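Local coordinates for galectin-1 (Bufo arenarum, PDB 1GAN), which binds beta-galactosides as a secreted homodimeric lectin and may regulate cell apoptosis and differentiation, at residues 17-22 with 85-90; 44-49 with 97-102. One frame throughout, in Å; residues are numbered along the deposited sequence.

Interaction 1 is lateral, two neighbouring strands of one sheet, whereas interaction 2 runs through the thickness of the sandwich to the strand that lines the sugar site; their centres lie about 9 Å apart. They meet because strand 96-101 flanks strand 85-92: Cys89 N is 2.9 Å from Lys100 O, a probable hydrogen bond, and Val88 CG1 packs 3.4 Å from Ile99 CG2. Phe90 of interaction 1 also reaches into the common core, its side chain about 4 Å from that of Phe46. The galactose stays on the outer side of the opposite sheet, about 13 Å from the Phe90 side chain but directly held by residues of 44-49.

Interaction 1: residues 17-22 with 85-90; sequences CVEIKG and EVMVCF
Met87 and Lys21 run alongside each other off the same face of adjacent strands, and Lys21 CE comes to 3.2 Å from Met87 SD. Met87 reaches there with CG anti to its backbone N (chi1 -177°) and the chain still extended to the sulfur; the bend comes only after it, at the terminal methyl. Glu19 leaves the strand on this same face and slants across Met87, its OE1 lying 3.9 Å from Met87 SD, while its CB and CG pack against the thiol of Cys89. The Glu19 carboxylate also forms a long salt bridge with Lys21 along its own strand, so the methionine thioether sits beside a charged pair.

These are two inner strands of the five-stranded antiparallel sheet in the galectin beta-sandwich, with strand 127-133 beyond 17-22 and strand 96-101 beyond 85-90. On the other face, Val18, Ile20, Val86, Val88 and Phe90 turn into the core. Phe90 CG stands anti to its carbonyl carbon (chi1 -61°), which places the ring with an edge toward Ile20, CE1 lying 4.4 Å from Ile20 CG1. Val18 CG1 touches the base of that side chain, 4.1 Å from Phe90 CB. Ile20 and Val88 exchange two backbone hydrogen bonds, the shorter from Ile20 N to Val88 O at 2.8 Å. Where Gly22 faces Val86, the bond from Val86 N meets Gly22 O from 37° above the carbonyl plane.

Interaction 2: residues 44-49 with 97-102; sequences LHFNAR and IIIKFS. With GAL (beta-D-galactopyranose), chain C; NDG (2-acetamido-2-deoxy-alpha-D-glucopyranose), chain B.
Leu44 and Phe46, alternate residues of strand 41-49, project across the sandwich to the row formed by Ile97, Ile99 and Phe101. Leu44 loses the most surface here. Its CD2 methyl lies 4.0 Å from Ile97 CG2 and 4.2 Å from Ile99 CD1, so one branch of the leucine serves both isoleucines.

Phe46 comes next. With CG anti to the backbone nitrogen (chi1 172°), the ring extends toward the far sheet, where its CE2 sits 4.0 Å from Ile99 CG2. Ile99 thus touches both residues, offering CD1 to the leucine and CG2 to the phenylalanine. The outer end of the Phe46 ring meets Phe101 reaching back from the far sheet, and Phe46 CZ lies 3.5 Å from Phe101 CE1. The two rings touch at their rims without stacking, their planes inclined at 39°.

The residues between and beyond, His45, Asn47 and Arg49, point outward to the glycan. His45 NE2 is hydrogen-bonded to galactose O4 at 2.8 Å, and Arg49 NH2 donates to the same O4 at 2.7 Å. Arg49 NH1 reaches O3 of the N-acetylglucosamine at 2.9 Å. NE and NH2 of Arg49 both donate to Asn47 OD1, which lies in the guanidinium plane; this side-on pair holds the guanidinium in its orientation toward the sugar. Asn62 and Glu72 bind the galactose as well. One strand therefore carries sugar-binding side chains on one face and core side chains on the other.

The two segments run at 22° to each other in opposite sheets of the galectin sandwich: 41-49 lies between strands 30-35 and 58-65, and 96-101 between 85-92 and 106-110, with Phe80 from a loop packing on both Phe46 and Phe101.

Interaction 1: residues 17-22 with 85-90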
loop_
_atom_site.group_PDB
_atom_site.type_symbol
_atom_site.label_atom_id
_atom_site.label_comp_id
_atom_site.label_asym_id
_atom_site.label_seq_id
_atom_site.Cartn_x
_atom_site.Cartn_y
_atom_site.Cartn_z
ATOM N N CYS A 17 4.773 -7.945 -11.074
ATOM C CA CYS A 17 3.613 -7.128 -11.303
ATOM C C CYS A 17 2.915 -6.772 -10.016
ATOM O O CYS A 17 3.160 -7.371 -8.982
ATOM C CB CYS A 17 2.660 -7.833 -12.244
ATOM S SG CYS A 17 2.106 -9.303 -11.551
ATOM N N VAL A 18 2.054 -5.774 -10.099
ATOM C CA VAL A 18 1.310 -5.277 -8.970
ATOM C C VAL A 18 -0.139 -5.168 -9.436
ATOM O O VAL A 18 -0.417 -4.701 -10.537
ATOM C CB VAL A 18 1.871 -3.877 -8.517
ATOM C CG1 VAL A 18 1.867 -2.893 -9.667
ATOM C CG2 VAL A 18 1.079 -3.314 -7.351
ATOM N N GLU A 19 -1.049 -5.697 -8.634
ATOM C CA GLU A 19 -2.466 -5.640 -8.946
ATOM C C GLU A 19 -3.144 -4.689 -7.975
ATOM O O GLU A 19 -2.881 -4.735 -6.764
ATOM C CB GLU A 19 -3.058 -7.028 -8.797
ATOM C CG GLU A 19 -4.551 -7.042 -8.778
ATOM C CD GLU A 19 -5.063 -8.365 -8.287
ATOM O OE1 GLU A 19 -5.137 -9.301 -9.116
ATOM O OE2 GLU A 19 -5.374 -8.466 -7.068
ATOM N N ILE A 20 -3.980 -3.805 -8.504
ATOM C CA ILE A 20 -4.716 -2.838 -7.689
ATOM C C ILE A 20 -6.219 -3.134 -7.740
ATOM O O ILE A 20 -6.783 -3.379 -8.819
ATOM C CB ILE A 20 -4.568 -1.375 -8.227
ATOM C CG1 ILE A 20 -3.095 -0.958 -8.320
ATOM C CG2 ILE A 20 -5.336 -0.399 -7.341
ATOM C CD1 ILE A 20 -2.389 -0.943 -7.004
ATOM N N LYS A 21 -6.862 -3.088 -6.578
ATOM C CA LYS A 21 -8.303 -3.272 -6.461
ATOM C C LYS A 21 -8.824 -2.002 -5.826
ATOM O O LYS A 21 -8.311 -1.544 -4.801
ATOM C CB LYS A 21 -8.666 -4.465 -5.587
ATOM C CG LYS A 21 -8.663 -5.766 -6.326
ATOM C CD LYS A 21 -8.926 -6.938 -5.407
ATOM C CE LYS A 21 -8.670 -8.244 -6.145
ATOM N NZ LYS A 21 -8.640 -9.406 -5.224
ATOM N N GLY A 22 -9.805 -1.395 -6.468
ATOM C CA GLY A 22 -10.371 -0.175 -5.939
ATOM C C GLY A 22 -11.823 -0.105 -6.319
ATOM O O GLY A 22 -12.365 -1.030 -6.921
ATOM N N GLU A 85 -16.504 -1.504 -9.261
ATOM C CA GLU A 85 -15.222 -1.872 -8.679
ATOM C C GLU A 85 -14.211 -1.879 -9.825
ATOM O O GLU A 85 -14.588 -1.719 -10.985
ATOM C CB GLU A 85 -15.344 -3.236 -8.005
ATOM C CG GLU A 85 -14.232 -3.572 -7.043
ATOM C CD GLU A 85 -14.722 -4.393 -5.860
ATOM O OE1 GLU A 85 -15.028 -5.596 -6.043
ATOM O OE2 GLU A 85 -14.805 -3.826 -4.745
ATOM N N VAL A 86 -12.932 -2.019 -9.511
ATOM C CA VAL A 86 -11.888 -1.992 -10.526
ATOM C C VAL A 86 -10.733 -2.884 -10.124
ATOM O O VAL A 86 -10.291 -2.851 -8.981
ATOM C CB VAL A 86 -11.366 -0.528 -10.730
ATOM C CG1 VAL A 86 -9.926 -0.488 -11.233
ATOM C CG2 VAL A 86 -12.244 0.185 -11.707
ATOM N N MET A 87 -10.271 -3.699 -11.066
ATOM C CA MET A 87 -9.142 -4.568 -10.832
ATOM C C MET A 87 -8.244 -4.504 -12.043
ATOM O O MET A 87 -8.611 -4.985 -13.114
ATOM C CB MET A 87 -9.577 -6.001 -10.568
ATOM C CG MET A 87 -8.405 -6.903 -10.245
ATOM S SD MET A 87 -8.890 -8.392 -9.337
ATOM C CE MET A 87 -9.517 -9.461 -10.672
ATOM N N VAL A 88 -7.093 -3.855 -11.867
ATOM C CA VAL A 88 -6.086 -3.681 -12.914
ATOM C C VAL A 88 -4.758 -4.282 -12.468
ATOM O O VAL A 88 -4.379 -4.169 -11.297
ATOM C CB VAL A 88 -5.744 -2.202 -13.152
ATOM C CG1 VAL A 88 -5.126 -2.041 -14.517
ATOM C CG2 VAL A 88 -6.940 -1.307 -12.961
ATOM N N CYS A 89 -4.035 -4.870 -13.405
ATOM C CA CYS A 89 -2.733 -5.421 -13.121
ATOM C C CYS A 89 -1.757 -4.737 -14.043
ATOM O O CYS A 89 -2.081 -4.418 -15.202
ATOM C CB CYS A 89 -2.683 -6.912 -13.388
ATOM S SG CYS A 89 -3.823 -7.823 -12.382
ATOM N N PHE A 90 -0.573 -4.485 -13.512
ATOM C CA PHE A 90 0.489 -3.866 -14.263
ATOM C C PHE A 90 1.635 -4.836 -14.172
ATOM O O PHE A 90 2.059 -5.209 -13.076
ATOM C CB PHE A 90 0.865 -2.517 -13.655
ATOM C CG PHE A 90 -0.257 -1.544 -13.658
ATOM C CD1 PHE A 90 -1.172 -1.520 -12.613
ATOM C CD2 PHE A 90 -0.417 -0.666 -14.714
ATOM C CE1 PHE A 90 -2.235 -0.629 -12.626
ATOM C CE2 PHE A 90 -1.473 0.229 -14.736
ATOM C CZ PHE A 90 -2.387 0.252 -13.693
#

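Interaction 2: residues 44-49 with 97-102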
loop_
_atom_site.group_PDB
_atom_site.type_symbol
_atom_site.label_atom_id
_atom_site.label_comp_id
_atom_site.label_asym_id
_atom_site.label_seq_id
_atom_site.Cartn_x
_atom_site.Cartn_y
_atom_site.Cartn_z
ATOM N N LEU A 44 4.794 5.354 -15.845
ATOM C CA LEU A 44 3.458 5.186 -16.378
ATOM C C LEU A 44 2.418 5.908 -15.555
ATOM O O LEU A 44 2.439 5.863 -14.338
ATOM C CB LEU A 44 3.078 3.712 -16.477
ATOM C CG LEU A 44 1.602 3.447 -16.775
ATOM C CD1 LEU A 44 1.252 4.076 -18.138
ATOM C CD2 LEU A 44 1.319 1.942 -16.768
ATOM N N HIS A 45 1.584 6.670 -16.242
ATOM C CA HIS A 45 0.461 7.372 -15.645
ATOM C C HIS A 45 -0.709 6.809 -16.465
ATOM O O HIS A 45 -0.755 7.002 -17.693
ATOM C CB HIS A 45 0.619 8.879 -15.838
ATOM C CG HIS A 45 -0.657 9.658 -15.702
ATOM N ND1 HIS A 45 -1.206 9.993 -14.486
ATOM C CD2 HIS A 45 -1.452 10.231 -16.639
ATOM C CE1 HIS A 45 -2.281 10.737 -14.675
ATOM N NE2 HIS A 45 -2.452 10.897 -15.972
ATOM N N PHE A 46 -1.531 5.972 -15.816
ATOM C CA PHE A 46 -2.706 5.342 -16.411
ATOM C C PHE A 46 -3.934 6.134 -15.958
ATOM O O PHE A 46 -4.337 6.068 -14.792
ATOM C CB PHE A 46 -2.778 3.900 -15.937
ATOM C CG PHE A 46 -4.041 3.192 -16.331
ATOM C CD1 PHE A 46 -5.162 3.229 -15.497
ATOM C CD2 PHE A 46 -4.103 2.459 -17.519
ATOM C CE1 PHE A 46 -6.327 2.552 -15.829
ATOM C CE2 PHE A 46 -5.260 1.776 -17.862
ATOM C CZ PHE A 46 -6.382 1.823 -17.010
ATOM N N ASN A 47 -4.556 6.849 -16.891
ATOM C CA ASN A 47 -5.687 7.717 -16.578
ATOM C C ASN A 47 -6.994 7.321 -17.290
ATOM O O ASN A 47 -7.146 7.515 -18.493
ATOM C CB ASN A 47 -5.239 9.142 -16.958
ATOM C CG ASN A 47 -6.175 10.256 -16.484
ATOM O OD1 ASN A 47 -6.035 11.390 -16.939
ATOM N ND2 ASN A 47 -7.078 9.970 -15.560
ATOM N N ALA A 48 -7.937 6.749 -16.555
ATOM C CA ALA A 48 -9.223 6.368 -17.145
ATOM C C ALA A 48 -10.125 7.582 -17.031
ATOM O O ALA A 48 -10.470 7.986 -15.938
ATOM C CB ALA A 48 -9.826 5.200 -16.392
ATOM N N ARG A 49 -10.498 8.176 -18.153
ATOM C CA ARG A 49 -11.338 9.368 -18.148
ATOM C C ARG A 49 -12.787 9.102 -18.546
ATOM O O ARG A 49 -13.070 8.581 -19.636
ATOM C CB ARG A 49 -10.740 10.415 -19.090
ATOM C CG ARG A 49 -9.413 10.972 -18.614
ATOM C CD ARG A 49 -8.706 11.739 -19.684
ATOM N NE ARG A 49 -7.358 12.104 -19.254
ATOM C CZ ARG A 49 -6.594 13.026 -19.847
ATOM N NH1 ARG A 49 -7.031 13.685 -20.920
ATOM N NH2 ARG A 49 -5.439 13.374 -19.309
ATOM N N ILE A 97 5.342 -2.271 -20.308
ATOM C CA ILE A 97 4.524 -2.560 -19.146
ATOM C C ILE A 97 3.219 -3.042 -19.759
ATOM O O ILE A 97 2.704 -2.436 -20.699
ATOM C CB ILE A 97 4.248 -1.288 -18.312
ATOM C CG1 ILE A 97 5.550 -0.793 -17.694
ATOM C CG2 ILE A 97 3.206 -1.566 -17.232
ATOM C CD1 ILE A 97 5.374 0.323 -16.713
ATOM N N ILE A 98 2.730 -4.192 -19.338
ATOM C CA ILE A 98 1.465 -4.620 -19.912
ATOM C C ILE A 98 0.347 -4.422 -18.883
ATOM O O ILE A 98 0.539 -4.715 -17.705
ATOM C CB ILE A 98 1.552 -6.061 -20.622
ATOM C CG1 ILE A 98 0.611 -7.060 -20.007
ATOM C CG2 ILE A 98 2.983 -6.574 -20.774
ATOM C CD1 ILE A 98 -0.641 -7.111 -20.800
ATOM N N ILE A 99 -0.723 -3.736 -19.286
ATOM C CA ILE A 99 -1.869 -3.493 -18.408
ATOM C C ILE A 99 -2.988 -4.510 -18.729
ATOM O O ILE A 99 -3.382 -4.647 -19.888
ATOM C CB ILE A 99 -2.453 -2.057 -18.571
ATOM C CG1 ILE A 99 -1.394 -0.969 -18.344
ATOM C CG2 ILE A 99 -3.582 -1.844 -17.565
ATOM C CD1 ILE A 99 -0.543 -0.638 -19.549
ATOM N N LYS A 100 -3.488 -5.224 -17.716
ATOM C CA LYS A 100 -4.553 -6.219 -17.911
ATOM C C LYS A 100 -5.715 -5.900 -16.996
ATOM O O LYS A 100 -5.504 -5.498 -15.853
ATOM C CB LYS A 100 -4.078 -7.622 -17.564
ATOM C CG LYS A 100 -2.887 -8.146 -18.344
ATOM C CD LYS A 100 -2.811 -9.685 -18.215
ATOM C CE LYS A 100 -1.461 -10.220 -18.643
ATOM N NZ LYS A 100 -0.397 -9.679 -17.744
ATOM N N PHE A 101 -6.937 -6.107 -17.481
ATOM C CA PHE A 101 -8.134 -5.822 -16.689
ATOM C C PHE A 101 -8.862 -7.108 -16.419
ATOM O O PHE A 101 -8.677 -8.094 -17.134
ATOM C CB PHE A 101 -9.053 -4.825 -17.403
ATOM C CG PHE A 101 -8.348 -3.575 -17.831
ATOM C CD1 PHE A 101 -7.929 -2.645 -16.896
ATOM C CD2 PHE A 101 -8.007 -3.377 -19.160
ATOM C CE1 PHE A 101 -7.173 -1.544 -17.280
ATOM C CE2 PHE A 101 -7.246 -2.268 -19.541
ATOM C CZ PHE A 101 -6.832 -1.359 -18.596
ATOM N N SER A 102 -9.692 -7.100 -15.379
ATOM C CA SER A 102 -10.442 -8.294 -14.989
ATOM C C SER A 102 -11.281 -8.767 -16.157
ATOM O O SER A 102 -11.523 -9.962 -16.305
ATOM C CB SER A 102 -11.345 -7.985 -13.787
ATOM O OG SER A 102 -12.313 -6.997 -14.114
HETATM C C1 GAL C . -3.253 16.167 -18.848
HETATM C C2 GAL C . -3.930 16.009 -17.479
HETATM C C3 GAL C . -3.010 15.287 -16.490
HETATM C C4 GAL C . -2.575 13.959 -17.085
HETATM C C5 GAL C . -1.929 14.200 -18.451
HETATM C C6 GAL C . -1.513 12.940 -19.135
HETATM O O2 GAL C . -4.307 17.273 -16.961
HETATM O O3 GAL C . -3.709 15.029 -15.286
HETATM O O4 GAL C . -3.708 13.111 -17.216
HETATM O O5 GAL C . -2.849 14.876 -19.338
HETATM O O6 GAL C . -0.815 13.251 -20.324
HETATM C C1 NDG B . -4.283 18.435 -23.586
HETATM C C2 NDG B . -4.262 16.907 -23.499
HETATM C C3 NDG B . -4.676 16.473 -22.101
HETATM C C4 NDG B . -3.707 17.044 -21.078
HETATM C C5 NDG B . -3.644 18.584 -21.232
HETATM C C6 NDG B . -2.535 19.217 -20.384
HETATM C C7 NDG B . -4.795 16.226 -25.746
HETATM C C8 NDG B . -5.798 15.632 -26.722
HETATM O O5 NDG B . -3.368 18.970 -22.611
HETATM O O3 NDG B . -4.700 15.063 -22.009
HETATM O O4 NDG B . -4.172 16.694 -19.750
HETATM O O6 NDG B . -1.234 18.737 -20.758
HETATM O O7 NDG B . -3.686 16.573 -26.143
HETATM N N2 NDG B . -5.171 16.344 -24.479
HETATM O O1 NDG B . -5.533 18.869 -23.183
#